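Local coordinates for protein TRAP dicarboxylate transporter-DctP subunit (Desulfovibrio salexigens, PDB 4N6D) that probably binds an organic acid in the periplasm and delivers it to a TRAP-type membrane transporter, at residues A[120-125]-A[261-266]; A[205-210]-A[226-231]. One frame throughout, in Å; residues are numbered along the deposited sequence.

Contact 1: A[120-125]-A[261-266]; sequences ASLALW and EQAEWT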
ATOM      1  N   ALA A 120      -4.762   7.297  -2.017  1.00  7.79           N
ATOM      2  CA  ALA A 120      -4.207   6.857  -0.759  1.00  7.60           C
ATOM      3  C   ALA A 120      -2.774   7.344  -0.625  1.00  8.39           C
ATOM      4  O   ALA A 120      -2.354   7.708   0.467  1.00  7.37           O
ATOM      5  CB  ALA A 120      -4.271   5.343  -0.652  1.00  7.92           C
ATOM      6  N   SER A 121      -2.019   7.332  -1.721  1.00  9.00           N
ATOM      7  CA  SER A 121      -0.601   7.728  -1.645  1.00  9.45           C
ATOM      8  C   SER A 121      -0.490   9.209  -1.290  1.00 10.42           C
ATOM      9  O   SER A 121       0.306   9.606  -0.423  1.00 10.02           O
ATOM     10  CB  SER A 121       0.123   7.470  -2.971  1.00  7.85           C
ATOM     11  OG  SER A 121       0.245   6.080  -3.228  1.00  7.78           O
ATOM     12  N   LEU A 122      -1.281  10.027  -1.969  1.00  8.56           N
ATOM     13  CA  LEU A 122      -1.213  11.457  -1.734  1.00  9.33           C
ATOM     14  C   LEU A 122      -1.768  11.804  -0.355  1.00 12.84           C
ATOM     15  O   LEU A 122      -1.218  12.686   0.312  1.00 10.10           O
ATOM     16  CB  LEU A 122      -1.945  12.234  -2.823  1.00  9.57           C
ATOM     17  CG  LEU A 122      -1.153  12.353  -4.124  1.00 11.67           C
ATOM     18  CD1 LEU A 122      -2.037  12.808  -5.230  1.00 12.85           C
ATOM     19  CD2 LEU A 122       0.041  13.292  -3.882  1.00 14.73           C
ATOM     20  N   ALA A 123      -2.839  11.123   0.072  1.00  8.86           N
ATOM     21  CA  ALA A 123      -3.373  11.379   1.409  1.00  9.02           C
ATOM     22  C   ALA A 123      -2.355  11.000   2.478  1.00  7.47           C
ATOM     23  O   ALA A 123      -2.179  11.720   3.462  1.00  8.35           O
ATOM     24  CB  ALA A 123      -4.700  10.648   1.647  1.00  7.04           C
ATOM     25  N   LEU A 124      -1.665   9.876   2.285  1.00  7.70           N
ATOM     26  CA  LEU A 124      -0.640   9.441   3.237  1.00  7.43           C
ATOM     27  C   LEU A 124       0.492  10.468   3.373  1.00  7.83           C
ATOM     28  O   LEU A 124       0.912  10.804   4.501  1.00  8.67           O
ATOM     29  CB  LEU A 124      -0.094   8.075   2.820  1.00  5.87           C
ATOM     30  CG  LEU A 124       1.054   7.467   3.627  1.00  8.55           C
ATOM     31  CD1 LEU A 124       0.706   7.199   5.082  1.00  8.05           C
ATOM     32  CD2 LEU A 124       1.457   6.227   2.908  1.00  7.56           C
ATOM     33  N   TRP A 125       0.985  10.949   2.241  1.00  9.42           N
ATOM     34  CA  TRP A 125       2.061  11.949   2.238  1.00  9.12           C
ATOM     35  C   TRP A 125       1.592  13.227   2.939  1.00  9.00           C
ATOM     36  O   TRP A 125       2.325  13.811   3.756  1.00  9.82           O
ATOM     37  CB  TRP A 125       2.505  12.249   0.798  1.00  7.39           C
ATOM     38  CG  TRP A 125       3.515  13.328   0.760  1.00  8.87           C
ATOM     39  CD1 TRP A 125       3.318  14.619   0.355  1.00 12.94           C
ATOM     40  CD2 TRP A 125       4.869  13.248   1.206  1.00  9.91           C
ATOM     41  NE1 TRP A 125       4.473  15.345   0.512  1.00 11.54           N
ATOM     42  CE2 TRP A 125       5.448  14.522   1.015  1.00 10.28           C
ATOM     43  CE3 TRP A 125       5.655  12.220   1.739  1.00  9.92           C
ATOM     44  CZ2 TRP A 125       6.770  14.796   1.349  1.00 14.31           C
ATOM     45  CZ3 TRP A 125       6.980  12.492   2.053  1.00 10.56           C
ATOM     46  CH2 TRP A 125       7.523  13.762   1.853  1.00 12.19           C
ATOM     47  N   GLU A 261       5.886  14.633  -5.252  1.00  9.23           N
ATOM     48  CA  GLU A 261       5.869  14.197  -6.639  1.00  8.63           C
ATOM     49  C   GLU A 261       5.946  12.681  -6.705  1.00  9.78           C
ATOM     50  O   GLU A 261       5.251  12.043  -7.489  1.00  9.50           O
ATOM     51  CB  GLU A 261       7.057  14.750  -7.422  1.00 11.52           C
ATOM     52  CG  GLU A 261       7.129  16.243  -7.549  1.00 18.39           C
ATOM     53  CD  GLU A 261       8.193  16.685  -8.548  1.00 21.65           C
ATOM     54  OE1 GLU A 261       8.622  15.835  -9.356  1.00 15.74           O
ATOM     55  OE2 GLU A 261       8.571  17.882  -8.525  1.00 22.18           O
ATOM     56  N   GLN A 262       6.844  12.096  -5.919  1.00  9.43           N
ATOM     57  CA  GLN A 262       7.053  10.655  -5.993  1.00  8.66           C
ATOM     58  C   GLN A 262       5.874   9.882  -5.409  1.00  8.51           C
ATOM     59  O   GLN A 262       5.558   8.781  -5.874  1.00  8.23           O
ATOM     60  CB  GLN A 262       8.384  10.257  -5.335  1.00  7.24           C
ATOM     61  CG  GLN A 262       8.809   8.827  -5.590  1.00  9.51           C
ATOM     62  CD  GLN A 262       9.179   8.584  -7.020  1.00  9.55           C
ATOM     63  OE1 GLN A 262       9.363   9.518  -7.782  1.00 11.73           O
ATOM     64  NE2 GLN A 262       9.315   7.319  -7.388  1.00  8.62           N
ATOM     65  N   ALA A 263       5.223  10.446  -4.395  1.00  8.59           N
ATOM     66  CA  ALA A 263       4.008   9.846  -3.856  1.00  7.00           C
ATOM     67  C   ALA A 263       2.958   9.751  -4.987  1.00  9.38           C
ATOM     68  O   ALA A 263       2.350   8.694  -5.222  1.00  8.86           O
ATOM     69  CB  ALA A 263       3.474  10.684  -2.685  1.00  8.51           C
ATOM     70  N   GLU A 264       2.739  10.867  -5.680  1.00  7.89           N
ATOM     71  CA  GLU A 264       1.788  10.907  -6.797  1.00  8.16           C
ATOM     72  C   GLU A 264       2.205   9.982  -7.933  1.00  9.09           C
ATOM     73  O   GLU A 264       1.395   9.244  -8.478  1.00 10.50           O
ATOM     74  CB  GLU A 264       1.640  12.333  -7.335  1.00 11.79           C
ATOM     75  CG  GLU A 264       0.632  12.458  -8.455  1.00 13.15           C
ATOM     76  CD  GLU A 264       0.333  13.902  -8.835  1.00 18.84           C
ATOM     77  OE1 GLU A 264       0.558  14.811  -8.017  1.00 17.26           O
ATOM     78  OE2 GLU A 264      -0.133  14.125  -9.962  1.00 22.98           O
ATOM     79  N   TRP A 265       3.478  10.023  -8.293  1.00  9.13           N
ATOM     80  CA  TRP A 265       3.951   9.229  -9.420  1.00 12.01           C
ATOM     81  C   TRP A 265       3.719   7.754  -9.161  1.00 11.23           C
ATOM     82  O   TRP A 265       3.300   7.009 -10.058  1.00  9.68           O
ATOM     83  CB  TRP A 265       5.446   9.465  -9.696  1.00 11.59           C
ATOM     84  CG  TRP A 265       5.853   8.791 -10.950  1.00  9.51           C
ATOM     85  CD1 TRP A 265       5.887   9.343 -12.190  1.00 13.49           C
ATOM     86  CD2 TRP A 265       6.236   7.420 -11.109  1.00 10.60           C
ATOM     87  NE1 TRP A 265       6.284   8.401 -13.124  1.00 16.12           N
ATOM     88  CE2 TRP A 265       6.497   7.213 -12.478  1.00 11.23           C
ATOM     89  CE3 TRP A 265       6.392   6.351 -10.231  1.00  9.13           C
ATOM     90  CZ2 TRP A 265       6.914   5.976 -12.978  1.00  9.90           C
ATOM     91  CZ3 TRP A 265       6.802   5.130 -10.735  1.00 10.51           C
ATOM     92  CH2 TRP A 265       7.041   4.957 -12.093  1.00  9.94           C
ATOM     93  N   THR A 266       4.022   7.326  -7.935  1.00  8.60           N
ATOM     94  CA  THR A 266       3.897   5.919  -7.574  1.00  9.06           C
ATOM     95  C   THR A 266       2.444   5.470  -7.570  1.00 11.89           C
ATOM     96  O   THR A 266       2.095   4.379  -8.076  1.00  9.61           O
ATOM     97  CB  THR A 266       4.532   5.642  -6.197  1.00 10.78           C
ATOM     98  OG1 THR A 266       5.924   5.989  -6.237  1.00 10.21           O
ATOM     99  CG2 THR A 266       4.404   4.200  -5.838  1.00  9.43           C
TER
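Ala263 faces the groove between Ser121 and Trp125, one helical turn apart, and its methyl group makes the main apolar touch. Ala263 CB lies 3.9 Å from CB of Trp125, and this single methyl group lets the helix backbones come close. With CG of Trp125 anti to the backbone N (chi1 176°) and beside the carbonyl carbon, the indole is carried along the flank of helix 249-285, where it touches Arg260 and stands obliquely to the Ala263 methyl. Leu122 adds a second apolar touch on the flank: its CD2 comes 3.9 Å from CB of Glu264, the two side chains crossing at a slant. Glu264 thus lends its aliphatic base to the interface, while its extended chain carries the carboxylate onward to a salt bridge with Lys268.

Close backbone packing depends on small residues. CB of Ser121 rests 3.4 Å from O of Ala263, and the CA atoms of this pair are 5.5 Å apart. The serine hydroxyl suits so tight a place because its polar needs are met beyond the interface, by Ser117 O one turn back and by Ala146 N in strand 139-146.

No hydrogen bond joins the two segments. Within 261-266, Thr266 OG1 donates to Gln262 O at 2.8 Å, while Thr266 N approaches the same oxygen from the opposite face of the carbonyl plane. The bifurcated acceptor is a common way for a helical threonine to satisfy its hydroxyl in a buried position.

The two segments run nearly antiparallel, at 159°, with axes only 8.3 Å apart. Helix 117-131 is thereby laid against the very long helix 249-285, beside the five-stranded sheet; a long helix shared by both lobes is a hallmark of TRAP periplasmic solute-binding proteins.

Contact 2: A[205-210]-A[226-231]; sequences GLFSSF and TETNTA
The side chain of Glu227 crosses the edge of the Phe210 ring at about a right angle, and CB, CG and OE2 in turn come near that ring. Glu227 CB is 4.2 Å from Phe210 CZ; Glu227 CG, anti to the backbone N (chi1 -162°), moves on to Phe210 CE2 at 4.0 Å. The chain stays extended, bringing Glu227 OE2 near the ring plane, also 4.0 Å from Phe210 CE2, with ring and carboxylate planes 38° apart. An aromatic edge, with its slightly positive C-H groups, is a tolerable neighbour for a carboxylate oxygen. The other oxygen, OE1, points to Lys291 in a long, weak ion pair. A glutamate suits the place: its methylenes pack against the rim of the phenyl ring while its acid end remains near a basic residue.

The segments do not pair as strands. Strand 151-154 separates strand 205-208 from strand 224-226 in a four-stranded mixed sheet, and the phenylalanines reach past it, Phe207 touching Ile152 and Phe210 touching Asn151. Residues 227-231 begin the connection from this sheet to strand 234-240 of the other one, a crossing between lobes expected of the two-lobed periplasmic binding protein fold.

Further along this connection, the edge of Phe207 meets Thr230. Thr230 OG1 sits in the ring plane, 3.2 Å from Phe207 CZ, and Thr230 CB is 3.7 Å from the same atom. Thr230 OG1 also shares a 2.8 Å hydrogen bond with Thr228 OG1, which lies obliquely to the ring at 3.9 Å from Phe207 CE1. Paired in this way, the two hydroxyls can sit beside a phenyl group, with Leu175 of helix 173-181 touching both Phe207 and Thr230.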
ATOM      1  N   GLY A 205     -10.388 -18.445  -3.465  1.00 17.34           N
ATOM      2  CA  GLY A 205     -10.056 -17.116  -3.949  1.00 17.48           C
ATOM      3  C   GLY A 205      -8.956 -16.497  -3.111  1.00 14.21           C
ATOM      4  O   GLY A 205      -8.382 -17.152  -2.236  1.00 15.85           O
ATOM      5  N   LEU A 206      -8.652 -15.239  -3.381  1.00 13.24           N
ATOM      6  CA  LEU A 206      -7.678 -14.536  -2.569  1.00 16.18           C
ATOM      7  C   LEU A 206      -8.050 -13.080  -2.376  1.00 14.23           C
ATOM      8  O   LEU A 206      -8.852 -12.523  -3.121  1.00 13.09           O
ATOM      9  CB  LEU A 206      -6.262 -14.679  -3.138  1.00 23.46           C
ATOM     10  CG  LEU A 206      -5.877 -13.948  -4.422  1.00 23.36           C
ATOM     11  CD1 LEU A 206      -4.375 -14.017  -4.594  1.00 27.67           C
ATOM     12  CD2 LEU A 206      -6.543 -14.538  -5.629  1.00 24.88           C
ATOM     13  N   PHE A 207      -7.466 -12.489  -1.342  1.00 12.90           N
ATOM     14  CA  PHE A 207      -7.749 -11.118  -0.948  1.00 15.48           C
ATOM     15  C   PHE A 207      -6.448 -10.365  -1.145  1.00 12.90           C
ATOM     16  O   PHE A 207      -5.475 -10.533  -0.373  1.00 13.50           O
ATOM     17  CB  PHE A 207      -8.164 -11.103   0.514  1.00 12.57           C
ATOM     18  CG  PHE A 207      -9.140 -10.006   0.889  1.00  9.87           C
ATOM     19  CD1 PHE A 207      -9.293  -8.857   0.127  1.00 10.93           C
ATOM     20  CD2 PHE A 207      -9.872 -10.134   2.057  1.00 10.03           C
ATOM     21  CE1 PHE A 207     -10.212  -7.850   0.529  1.00 12.35           C
ATOM     22  CE2 PHE A 207     -10.771  -9.153   2.462  1.00 13.24           C
ATOM     23  CZ  PHE A 207     -10.942  -8.011   1.692  1.00 12.61           C
ATOM     24  N   SER A 208      -6.392  -9.581  -2.214  1.00 12.91           N
ATOM     25  CA  SER A 208      -5.175  -8.877  -2.576  1.00 14.18           C
ATOM     26  C   SER A 208      -5.507  -7.762  -3.569  1.00 10.32           C
ATOM     27  O   SER A 208      -6.654  -7.546  -3.928  1.00 11.05           O
ATOM     28  CB  SER A 208      -4.186  -9.861  -3.206  1.00 17.34           C
ATOM     29  OG  SER A 208      -2.880  -9.317  -3.245  1.00 28.54           O
ATOM     30  N   SER A 209      -4.504  -7.034  -4.026  1.00 12.01           N
ATOM     31  CA  SER A 209      -4.782  -6.055  -5.054  1.00 14.99           C
ATOM     32  C   SER A 209      -4.890  -6.738  -6.423  1.00 16.08           C
ATOM     33  O   SER A 209      -4.355  -7.826  -6.647  1.00 14.04           O
ATOM     34  CB  SER A 209      -3.771  -4.905  -5.065  1.00 24.40           C
ATOM     35  OG  SER A 209      -2.461  -5.372  -5.161  1.00 24.06           O
ATOM     36  N   PHE A 210      -5.607  -6.091  -7.325  1.00 12.33           N
ATOM     37  CA  PHE A 210      -5.945  -6.666  -8.626  1.00  9.10           C
ATOM     38  C   PHE A 210      -4.750  -6.921  -9.535  1.00 10.90           C
ATOM     39  O   PHE A 210      -4.879  -7.675 -10.503  1.00 12.90           O
ATOM     40  CB  PHE A 210      -6.931  -5.759  -9.384  1.00  9.74           C
ATOM     41  CG  PHE A 210      -8.366  -5.807  -8.891  1.00 10.10           C
ATOM     42  CD1 PHE A 210      -8.918  -6.961  -8.363  1.00 12.87           C
ATOM     43  CD2 PHE A 210      -9.168  -4.685  -8.988  1.00 15.08           C
ATOM     44  CE1 PHE A 210     -10.253  -6.995  -7.933  1.00 10.06           C
ATOM     45  CE2 PHE A 210     -10.488  -4.703  -8.569  1.00 13.38           C
ATOM     46  CZ  PHE A 210     -11.044  -5.858  -8.050  1.00 11.25           C
ATOM     47  N   THR A 226     -14.471  -9.074  -7.122  1.00 10.19           N
ATOM     48  CA  THR A 226     -15.391  -8.219  -6.364  1.00  9.15           C
ATOM     49  C   THR A 226     -14.646  -7.046  -5.748  1.00 10.45           C
ATOM     50  O   THR A 226     -13.767  -7.231  -4.906  1.00 10.38           O
ATOM     51  CB  THR A 226     -16.110  -9.040  -5.293  1.00 11.96           C
ATOM     52  OG1 THR A 226     -16.847 -10.084  -5.951  1.00 12.10           O
ATOM     53  CG2 THR A 226     -17.073  -8.161  -4.495  1.00 12.69           C
ATOM     54  N   GLU A 227     -14.987  -5.843  -6.189  1.00 10.52           N
ATOM     55  CA  GLU A 227     -14.274  -4.642  -5.779  1.00 10.59           C
ATOM     56  C   GLU A 227     -14.836  -4.114  -4.464  1.00  9.41           C
ATOM     57  O   GLU A 227     -15.814  -3.367  -4.407  1.00 12.64           O
ATOM     58  CB  GLU A 227     -14.315  -3.568  -6.866  1.00 11.93           C
ATOM     59  CG  GLU A 227     -13.238  -2.488  -6.670  1.00 16.07           C
ATOM     60  CD  GLU A 227     -13.160  -1.480  -7.807  1.00 21.69           C
ATOM     61  OE1 GLU A 227     -14.233  -1.140  -8.361  1.00 23.32           O
ATOM     62  OE2 GLU A 227     -12.023  -1.046  -8.152  1.00 16.80           O
ATOM     63  N   THR A 228     -14.220  -4.560  -3.389  1.00  7.52           N
ATOM     64  CA  THR A 228     -14.586  -4.144  -2.044  1.00  7.92           C
ATOM     65  C   THR A 228     -13.795  -2.915  -1.582  1.00  9.32           C
ATOM     66  O   THR A 228     -14.201  -2.245  -0.623  1.00  9.01           O
ATOM     67  CB  THR A 228     -14.301  -5.262  -1.045  1.00 12.21           C
ATOM     68  OG1 THR A 228     -12.927  -5.660  -1.166  1.00  9.27           O
ATOM     69  CG2 THR A 228     -15.200  -6.456  -1.287  1.00 14.51           C
ATOM     70  N   ASN A 229     -12.678  -2.622  -2.246  1.00  8.95           N
ATOM     71  CA  ASN A 229     -11.822  -1.489  -1.871  1.00  9.81           C
ATOM     72  C   ASN A 229     -11.555  -1.472  -0.369  1.00  8.13           C
ATOM     73  O   ASN A 229     -11.762  -0.468   0.328  1.00  8.63           O
ATOM     74  CB  ASN A 229     -12.433  -0.151  -2.334  1.00  9.42           C
ATOM     75  CG  ASN A 229     -12.132   0.145  -3.793  1.00  9.82           C
ATOM     76  OD1 ASN A 229     -11.027  -0.120  -4.264  1.00 13.67           O
ATOM     77  ND2 ASN A 229     -13.124   0.646  -4.524  1.00 10.62           N
ATOM     78  N   THR A 230     -11.036  -2.586   0.119  1.00  7.20           N
ATOM     79  CA  THR A 230     -11.037  -2.805   1.562  1.00  8.11           C
ATOM     80  C   THR A 230     -10.026  -1.947   2.322  1.00 10.46           C
ATOM     81  O   THR A 230     -10.384  -1.226   3.245  1.00 12.18           O
ATOM     82  CB  THR A 230     -10.876  -4.293   1.864  1.00  9.56           C
ATOM     83  OG1 THR A 230     -12.029  -4.972   1.365  1.00 11.17           O
ATOM     84  CG2 THR A 230     -10.780  -4.523   3.351  1.00 10.62           C
ATOM     85  N   ALA A 231      -8.769  -2.011   1.927  1.00  9.08           N
ATOM     86  CA  ALA A 231      -7.714  -1.301   2.633  1.00  9.97           C
ATOM     87  C   ALA A 231      -6.530  -1.276   1.687  1.00  9.60           C
ATOM     88  O   ALA A 231      -6.472  -2.079   0.758  1.00 12.43           O
ATOM     89  CB  ALA A 231      -7.322  -2.039   3.926  1.00  9.44           C
TER

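Overall arrangement
The centres of the two contacts are 21 Å apart, on opposite sides of the chain's centre, and their nearest atoms are about 7 Å apart without touching. Along the chain, helix 117-131 comes first, then both segments of contact 2, and finally helix 249-285, so that contact 1 spans the long sequence interval containing contact 2. Contact 1 packs beside the five-stranded sheet, whereas contact 2 belongs to the four-stranded one. Segment 226-231 leads back toward strand 234-240 and the first sheet, and helix 249-285 supplies Ser277 to the carbonyl of Phe210, linking both regions. Such crossings join the lobes between which binding proteins of this fold usually hold their ligand.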